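Local coordinates for protein pectate lyase (Cellvibrio cellulosa, PDB 1GXM) that cleaves polygalacturonate by anti-beta-elimination, as a family 10 polysaccharide lyase of which this chain is the catalytic module, at residues 28-34 with 78-82; 141-145 with 225-229. All blocks are in the same frame, centred on the assembly; numbering follows the deposited sequence. Where two conformers were deposited one is given.

Contact 1: 28-34 with 78-82; sequences ARTKWSA and TEMVF. With GOL (glycerol), chain E.
Trp32 turns the edge of its indole onto a face of Phe82, a T-shaped pair with six-membered ring centroids 5.0 Å apart and planes at 76°. Trp32 CE3 makes the approach, 3.5 Å from Phe82 CD2 and nearer the rim of the phenyl ring than its centre. Along the phenyl edge, near its plane, lie the carbonyl oxygens of Ala28, Arg29 and Ser33, so the polar backbone of the loop bends round the rim while the indole takes a face. Trp32 O, raised from the phenyl plane on the indole's side, lies 3.1 Å from Phe82 CE1. The indole in turn carries the aliphatic CG of its own neighbour Lys31 over one face, and its edge meets Phe82 and the hydroxyl O2 of a glycerol. With Phe82 CG set anti to the backbone N (chi1 170°), the ring reaches out beside the helix into the curve of the loop. Val40 of helix 37-42 also touches Trp32 and Phe82. The contact thus seats the linker between helices 20-28 and 37-42 on the first turns of helix 77-90, a helix-loop packing consistent with the alpha/alpha-toroid architecture of the lyase's clan. Thr78 CG2 extends the apolar patch, 3.6 Å from Trp32 CH2 and also against Lys31 CG, while Thr78 OG1 bonds back to Gly74 O. Deeper, Val81 CG1 sits 3.8 Å from Ala28 CB and touches the CG of Arg29, whose guanidinium runs on to a salt bridge with Glu85. The glycerol, likely picked up from the crystal's solution, donates from O3 to Glu79 OE2 at 2.6 Å, an oxygen that Tyr56 OH also meets. Less certainly, in one of two Lys31 conformers, NZ donates to glycerol O1 at 3.1 Å, bridging the segments.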
ATOM      1  N   ALA A  28       0.990  -4.135 -13.029  1.00 14.93           N
ATOM      2  CA  ALA A  28       1.889  -5.196 -12.570  1.00 14.99           C
ATOM      3  C   ALA A  28       1.817  -6.433 -13.464  1.00 14.75           C
ATOM      4  O   ALA A  28       2.737  -7.229 -13.519  1.00 15.38           O
ATOM      5  CB  ALA A  28       1.579  -5.581 -11.141  1.00 14.99           C
ATOM      6  N   ARG A  29       0.687  -6.610 -14.134  1.00 14.96           N
ATOM      7  CA  ARG A  29       0.499  -7.751 -15.020  1.00 15.14           C
ATOM      8  C   ARG A  29       1.586  -7.862 -16.077  1.00 15.89           C
ATOM      9  O   ARG A  29       1.933  -8.978 -16.491  1.00 16.43           O
ATOM     10  CB  ARG A  29      -0.870  -7.689 -15.676  1.00 15.29           C
ATOM     11  CG  ARG A  29      -1.989  -7.885 -14.681  1.00 14.80           C
ATOM     12  CD  ARG A  29      -3.335  -7.536 -15.236  1.00 15.00           C
ATOM     13  NE  ARG A  29      -3.784  -8.491 -16.236  1.00 16.99           N
ATOM     14  CZ  ARG A  29      -4.956  -8.430 -16.857  1.00 17.74           C
ATOM     15  NH1 ARG A  29      -5.811  -7.458 -16.580  1.00 18.24           N
ATOM     16  NH2 ARG A  29      -5.270  -9.353 -17.760  1.00 17.57           N
ATOM     17  N   THR A  30       2.117  -6.714 -16.477  1.00 15.81           N
ATOM     18  CA  THR A  30       3.208  -6.630 -17.441  1.00 17.36           C
ATOM     19  C   THR A  30       4.400  -5.861 -16.896  1.00 17.90           C
ATOM     20  O   THR A  30       5.053  -5.125 -17.623  1.00 18.41           O
ATOM     21  CB  THR A  30       2.720  -5.978 -18.756  1.00 17.95           C
ATOM     22  OG1 THR A  30       2.241  -4.643 -18.513  1.00 18.35           O
ATOM     23  CG2 THR A  30       1.548  -6.743 -19.339  1.00 18.66           C
ATOM     24  N   LYS A  31       4.700  -6.033 -15.608  1.00 17.79           N
ATOM     25  CA  LYS A  31       5.783  -5.268 -14.987  1.00 18.61           C
ATOM     26  C   LYS A  31       7.108  -5.530 -15.692  1.00 17.94           C
ATOM     27  O   LYS A  31       7.891  -4.608 -15.890  1.00 18.74           O
ATOM     28  CB  LYS A  31       5.925  -5.622 -13.504  1.00 19.11           C
ATOM     29  CG  LYS A  31       6.969  -4.785 -12.764  0.50 20.55           C
ATOM     30  CD  LYS A  31       6.467  -3.376 -12.478  0.50 22.30           C
ATOM     31  CE  LYS A  31       7.583  -2.340 -12.523  0.50 24.03           C
ATOM     32  NZ  LYS A  31       8.802  -2.743 -11.769  0.50 25.10           N
ATOM     33  N   TRP A  32       7.354  -6.790 -16.023  1.00 17.08           N
ATOM     34  CA  TRP A  32       8.561  -7.178 -16.741  1.00 17.63           C
ATOM     35  C   TRP A  32       8.143  -7.841 -18.027  1.00 18.72           C
ATOM     36  O   TRP A  32       7.017  -8.297 -18.174  1.00 18.17           O
ATOM     37  CB  TRP A  32       9.397  -8.160 -15.930  1.00 17.38           C
ATOM     38  CG  TRP A  32       9.754  -7.658 -14.580  1.00 16.01           C
ATOM     39  CD1 TRP A  32      10.800  -6.842 -14.260  1.00 16.49           C
ATOM     40  CD2 TRP A  32       9.048  -7.897 -13.371  1.00 15.03           C
ATOM     41  NE1 TRP A  32      10.798  -6.579 -12.910  1.00 15.89           N
ATOM     42  CE2 TRP A  32       9.730  -7.217 -12.343  1.00 14.84           C
ATOM     43  CE3 TRP A  32       7.916  -8.641 -13.043  1.00 15.72           C
ATOM     44  CZ2 TRP A  32       9.309  -7.247 -11.023  1.00 15.11           C
ATOM     45  CZ3 TRP A  32       7.516  -8.689 -11.720  1.00 15.52           C
ATOM     46  CH2 TRP A  32       8.203  -7.983 -10.731  1.00 16.42           C
ATOM     47  N   SER A  33       9.080  -7.925 -18.954  1.00 19.52           N
ATOM     48  CA  SER A  33       8.850  -8.659 -20.183  1.00 21.16           C
ATOM     49  C   SER A  33       8.581 -10.114 -19.829  1.00 21.96           C
ATOM     50  O   SER A  33       9.124 -10.656 -18.864  1.00 21.01           O
ATOM     51  CB  SER A  33      10.061  -8.533 -21.114  1.00 21.70           C
ATOM     52  OG  SER A  33      10.383  -7.171 -21.360  1.00 25.53           O
ATOM     53  N   ALA A  34       7.717 -10.768 -20.585  1.00 22.79           N
ATOM     54  CA  ALA A  34       7.442 -12.184 -20.337  1.00 23.65           C
ATOM     55  C   ALA A  34       8.713 -13.045 -20.409  1.00 24.03           C
ATOM     56  O   ALA A  34       8.766 -14.143 -19.842  1.00 24.36           O
ATOM     57  CB  ALA A  34       6.398 -12.702 -21.303  1.00 24.58           C
ATOM     58  N   THR A  78       3.788  -7.856  -6.711  1.00 11.48           N
ATOM     59  CA  THR A  78       4.011  -7.573  -8.119  1.00 11.86           C
ATOM     60  C   THR A  78       4.326  -8.866  -8.852  1.00 12.45           C
ATOM     61  O   THR A  78       3.737  -9.156  -9.879  1.00 12.98           O
ATOM     62  CB  THR A  78       5.149  -6.596  -8.295  1.00 12.01           C
ATOM     63  OG1 THR A  78       4.902  -5.411  -7.529  1.00 12.70           O
ATOM     64  CG2 THR A  78       5.217  -6.135  -9.737  1.00 12.80           C
ATOM     65  N   GLU A  79       5.264  -9.636  -8.319  1.00 12.28           N
ATOM     66  CA  GLU A  79       5.658 -10.899  -8.939  1.00 12.63           C
ATOM     67  C   GLU A  79       4.471 -11.822  -9.139  1.00 13.04           C
ATOM     68  O   GLU A  79       4.338 -12.465 -10.188  1.00 12.92           O
ATOM     69  CB  GLU A  79       6.725 -11.623  -8.102  1.00 12.51           C
ATOM     70  CG  GLU A  79       8.097 -10.978  -8.128  1.00 13.12           C
ATOM     71  CD  GLU A  79       8.309  -9.914  -7.088  1.00 13.57           C
ATOM     72  OE1 GLU A  79       7.326  -9.395  -6.532  1.00 13.08           O
ATOM     73  OE2 GLU A  79       9.477  -9.580  -6.833  1.00 14.71           O
ATOM     74  N   MET A  80       3.585 -11.898  -8.165  1.00 12.98           N
ATOM     75  CA  MET A  80       2.487 -12.862  -8.264  1.00 13.65           C
ATOM     76  C   MET A  80       1.466 -12.431  -9.311  1.00 13.37           C
ATOM     77  O   MET A  80       0.893 -13.286  -9.994  1.00 14.16           O
ATOM     78  CB  MET A  80       1.858 -13.183  -6.915  1.00 14.40           C
ATOM     79  CG  MET A  80       0.747 -12.288  -6.535  0.50 13.39           C
ATOM     80  SD  MET A  80       0.585 -12.283  -4.813  0.50 10.81           S
ATOM     81  CE  MET A  80      -0.671 -13.522  -4.572  0.50 12.18           C
ATOM     82  N   VAL A  81       1.243 -11.126  -9.455  1.00 12.82           N
ATOM     83  CA  VAL A  81       0.291 -10.640 -10.436  1.00 12.89           C
ATOM     84  C   VAL A  81       0.881 -10.903 -11.818  1.00 12.71           C
ATOM     85  O   VAL A  81       0.215 -11.401 -12.724  1.00 13.50           O
ATOM     86  CB  VAL A  81      -0.018  -9.149 -10.228  1.00 12.83           C
ATOM     87  CG1 VAL A  81      -0.794  -8.578 -11.404  1.00 13.61           C
ATOM     88  CG2 VAL A  81      -0.801  -8.955  -8.932  1.00 13.24           C
ATOM     89  N   PHE A  82       2.151 -10.557 -11.976  1.00 12.30           N
ATOM     90  CA  PHE A  82       2.884 -10.810 -13.199  1.00 13.16           C
ATOM     91  C   PHE A  82       2.846 -12.271 -13.604  1.00 12.78           C
ATOM     92  O   PHE A  82       2.497 -12.603 -14.742  1.00 13.24           O
ATOM     93  CB  PHE A  82       4.310 -10.315 -13.001  1.00 12.99           C
ATOM     94  CG  PHE A  82       5.247 -10.727 -14.083  1.00 13.72           C
ATOM     95  CD1 PHE A  82       5.109 -10.229 -15.370  1.00 16.49           C
ATOM     96  CD2 PHE A  82       6.266 -11.615 -13.809  1.00 14.34           C
ATOM     97  CE1 PHE A  82       5.998 -10.625 -16.364  1.00 16.46           C
ATOM     98  CE2 PHE A  82       7.146 -12.002 -14.772  1.00 15.61           C
ATOM     99  CZ  PHE A  82       7.024 -11.505 -16.049  1.00 15.86           C
TER
HETATM  100  C1  GOL E1652       8.435  -4.328  -8.312  1.00 24.02           C
HETATM  101  O1  GOL E1652       8.946  -3.084  -8.725  1.00 25.16           O
HETATM  102  C2  GOL E1652       9.542  -5.100  -7.622  1.00 22.58           C
HETATM  103  O2  GOL E1652      10.619  -5.310  -8.515  1.00 23.35           O
HETATM  104  C3  GOL E1652       8.984  -6.437  -7.159  1.00 20.44           C
HETATM  105  O3  GOL E1652      10.002  -7.056  -6.406  1.00 19.96           O

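Contact 2: 141-145 with 225-229; sequences LTVLD and FLMTQ
Phe225, near the C-terminal end of its helix, presents a ring face to Leu141 of helix 136-148. Leu141 CB stands over that face in a CH-pi contact, 3.9 Å from the centroid and 23° off the normal, offset toward CE1. At the ring's edge, Thr142 OG1 lies 3.5 Å from Phe225 CD1, its hydroxyl already engaged with Ala138 O one turn back. Thr175 and Ile178 of helix 161-181 also touch the phenyl group, making this a buried packing of three helices inside the helical lyase module. A type I turn from Leu226 to Gln229 follows. Thr228 OG1, held between its backbone N and carbonyl carbon (chi1 70°), folds back to donate to Phe225 O at 2.7 Å; the same carbonyl accepts Thr228 N. Gln229 then bends at chi2 and swings its amide toward Asp145. Its NE2 donates to two oxygens, Thr228 OG1 at 3.1 Å and Asp145 OD1 at 3.0 Å. The latter bond is nearly straight (172°) and lies in the amide plane, yet meets the carboxylate from above its plane. Water 1 donates to Asp145 OD2 and to Thr228 O, each at 2.7 Å, while Arg151 completes a salt bridge with OD2. This buried carboxylate is therefore met by an amide, a water and a guanidinium, surroundings that would probably stabilise its negative charge.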
ATOM      1  N   LEU A 141      -3.932  -6.711  -0.255  1.00  9.15           N
ATOM      2  CA  LEU A 141      -5.350  -7.002  -0.129  1.00  9.69           C
ATOM      3  C   LEU A 141      -6.051  -6.855  -1.455  1.00  9.81           C
ATOM      4  O   LEU A 141      -6.993  -7.574  -1.739  1.00 11.06           O
ATOM      5  CB  LEU A 141      -6.022  -6.133   0.931  1.00  9.88           C
ATOM      6  CG  LEU A 141      -5.544  -6.387   2.347  1.00 10.36           C
ATOM      7  CD1 LEU A 141      -6.150  -5.386   3.272  1.00 10.39           C
ATOM      8  CD2 LEU A 141      -5.896  -7.793   2.793  1.00 11.25           C
ATOM      9  N   THR A 142      -5.622  -5.900  -2.266  1.00  9.87           N
ATOM     10  CA  THR A 142      -6.192  -5.701  -3.590  1.00 10.03           C
ATOM     11  C   THR A 142      -5.944  -6.937  -4.448  1.00 10.41           C
ATOM     12  O   THR A 142      -6.841  -7.422  -5.137  1.00 10.88           O
ATOM     13  CB  THR A 142      -5.595  -4.462  -4.250  1.00 10.20           C
ATOM     14  OG1 THR A 142      -5.950  -3.302  -3.481  1.00  9.87           O
ATOM     15  CG2 THR A 142      -6.192  -4.206  -5.645  1.00 11.28           C
ATOM     16  N   VAL A 143      -4.730  -7.464  -4.402  1.00 10.17           N
ATOM     17  CA  VAL A 143      -4.415  -8.683  -5.151  1.00 10.52           C
ATOM     18  C   VAL A 143      -5.340  -9.807  -4.693  1.00 10.78           C
ATOM     19  O   VAL A 143      -5.942 -10.515  -5.517  1.00 11.37           O
ATOM     20  CB  VAL A 143      -2.953  -9.099  -4.973  1.00 10.79           C
ATOM     21  CG1 VAL A 143      -2.723 -10.455  -5.604  1.00 11.42           C
ATOM     22  CG2 VAL A 143      -2.023  -8.072  -5.581  1.00 11.44           C
ATOM     23  N   LEU A 144      -5.429 -10.000  -3.388  1.00 10.96           N
ATOM     24  CA  LEU A 144      -6.273 -11.076  -2.857  1.00 11.48           C
ATOM     25  C   LEU A 144      -7.730 -10.862  -3.237  1.00 11.98           C
ATOM     26  O   LEU A 144      -8.442 -11.810  -3.517  1.00 12.41           O
ATOM     27  CB  LEU A 144      -6.110 -11.211  -1.346  1.00 11.33           C
ATOM     28  CG  LEU A 144      -4.731 -11.709  -0.918  1.00 12.82           C
ATOM     29  CD1 LEU A 144      -4.631 -11.604   0.584  1.00 13.95           C
ATOM     30  CD2 LEU A 144      -4.476 -13.127  -1.388  1.00 15.03           C
ATOM     31  N   ASP A 145      -8.174  -9.616  -3.240  1.00 11.85           N
ATOM     32  CA  ASP A 145      -9.543  -9.305  -3.635  1.00 12.51           C
ATOM     33  C   ASP A 145      -9.780  -9.582  -5.106  1.00 12.19           C
ATOM     34  O   ASP A 145     -10.817 -10.103  -5.468  1.00 12.15           O
ATOM     35  CB  ASP A 145      -9.880  -7.870  -3.320  1.00 13.02           C
ATOM     36  CG  ASP A 145     -11.278  -7.529  -3.691  1.00 15.42           C
ATOM     37  OD1 ASP A 145     -12.227  -7.969  -2.988  1.00 17.05           O
ATOM     38  OD2 ASP A 145     -11.504  -6.812  -4.677  1.00 19.01           O
ATOM     39  N   PHE A 225      -7.991   0.866  -1.916  1.00  9.32           N
ATOM     40  CA  PHE A 225      -8.404  -0.498  -1.613  1.00  9.42           C
ATOM     41  C   PHE A 225      -9.831  -0.549  -1.071  1.00  9.99           C
ATOM     42  O   PHE A 225     -10.632  -1.367  -1.504  1.00 10.28           O
ATOM     43  CB  PHE A 225      -7.482  -1.183  -0.612  1.00  9.74           C
ATOM     44  CG  PHE A 225      -8.097  -2.411  -0.063  1.00 10.51           C
ATOM     45  CD1 PHE A 225      -8.279  -3.518  -0.865  1.00 10.30           C
ATOM     46  CD2 PHE A 225      -8.625  -2.407   1.208  1.00 11.42           C
ATOM     47  CE1 PHE A 225      -8.961  -4.623  -0.377  1.00 11.47           C
ATOM     48  CE2 PHE A 225      -9.307  -3.491   1.682  1.00 10.84           C
ATOM     49  CZ  PHE A 225      -9.451  -4.606   0.892  1.00 11.99           C
ATOM     50  N   LEU A 226     -10.149   0.299  -0.112  1.00  9.69           N
ATOM     51  CA  LEU A 226     -11.503   0.301   0.438  1.00 10.16           C
ATOM     52  C   LEU A 226     -12.539   0.548  -0.619  1.00 10.60           C
ATOM     53  O   LEU A 226     -13.626  -0.018  -0.550  1.00 10.79           O
ATOM     54  CB  LEU A 226     -11.656   1.306   1.563  1.00  9.75           C
ATOM     55  CG  LEU A 226     -10.964   0.942   2.866  1.00 10.71           C
ATOM     56  CD1 LEU A 226     -11.141   2.132   3.815  1.00 12.25           C
ATOM     57  CD2 LEU A 226     -11.481  -0.337   3.499  1.00 10.68           C
ATOM     58  N   MET A 227     -12.205   1.362  -1.605  1.00 10.48           N
ATOM     59  CA  MET A 227     -13.102   1.689  -2.680  1.00 10.97           C
ATOM     60  C   MET A 227     -13.312   0.528  -3.660  1.00 11.81           C
ATOM     61  O   MET A 227     -14.205   0.619  -4.496  1.00 12.84           O
ATOM     62  CB  MET A 227     -12.624   2.950  -3.390  1.00 10.89           C
ATOM     63  CG  MET A 227     -12.831   4.165  -2.535  1.00 11.35           C
ATOM     64  SD  MET A 227     -12.074   5.650  -3.148  1.00 14.31           S
ATOM     65  CE  MET A 227     -13.363   6.345  -4.157  1.00 16.01           C
ATOM     66  N   THR A 228     -12.524  -0.540  -3.557  1.00 11.44           N
ATOM     67  CA  THR A 228     -12.770  -1.742  -4.350  1.00 12.30           C
ATOM     68  C   THR A 228     -13.798  -2.649  -3.660  1.00 12.57           C
ATOM     69  O   THR A 228     -14.282  -3.596  -4.272  1.00 13.98           O
ATOM     70  CB  THR A 228     -11.497  -2.591  -4.595  1.00 12.55           C
ATOM     71  OG1 THR A 228     -11.078  -3.207  -3.361  1.00 13.11           O
ATOM     72  CG2 THR A 228     -10.300  -1.766  -5.142  1.00 13.39           C
ATOM     73  N   GLN A 229     -14.074  -2.403  -2.388  1.00 13.19           N
ATOM     74  CA  GLN A 229     -14.919  -3.284  -1.588  1.00 13.59           C
ATOM     75  C   GLN A 229     -16.384  -2.929  -1.704  1.00 14.87           C
ATOM     76  O   GLN A 229     -16.735  -1.806  -2.071  1.00 14.56           O
ATOM     77  CB  GLN A 229     -14.483  -3.229  -0.126  1.00 13.68           C
ATOM     78  CG  GLN A 229     -13.086  -3.742   0.068  1.00 13.95           C
ATOM     79  CD  GLN A 229     -12.975  -5.173  -0.449  1.00 13.49           C
ATOM     80  OE1 GLN A 229     -13.547  -6.081   0.146  1.00 14.82           O
ATOM     81  NE2 GLN A 229     -12.302  -5.364  -1.574  1.00 15.05           N
TER
HETATM   82  O   HOH W   1     -14.178  -6.243  -4.546  1.00 21.42           O

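Overall arrangement
From the N terminus, helix 20-28 runs into the loop 28-34, and contact 1 closes when helix 77-90 comes back against that loop, 43 residues having intervened. Contact 2 follows in series: 79 residues separate 141-145, on helix 136-148, from 225-229, which packs on it. The two closures neither nest nor cross, and their centres lie 18 Å apart, yet they share a seam. Val81 CG2 packs on Val143 CG2 at 3.7 Å, joining helix 77-90 to helix 136-148. Helix 20-28 touches both, so three helices meet beside the seam.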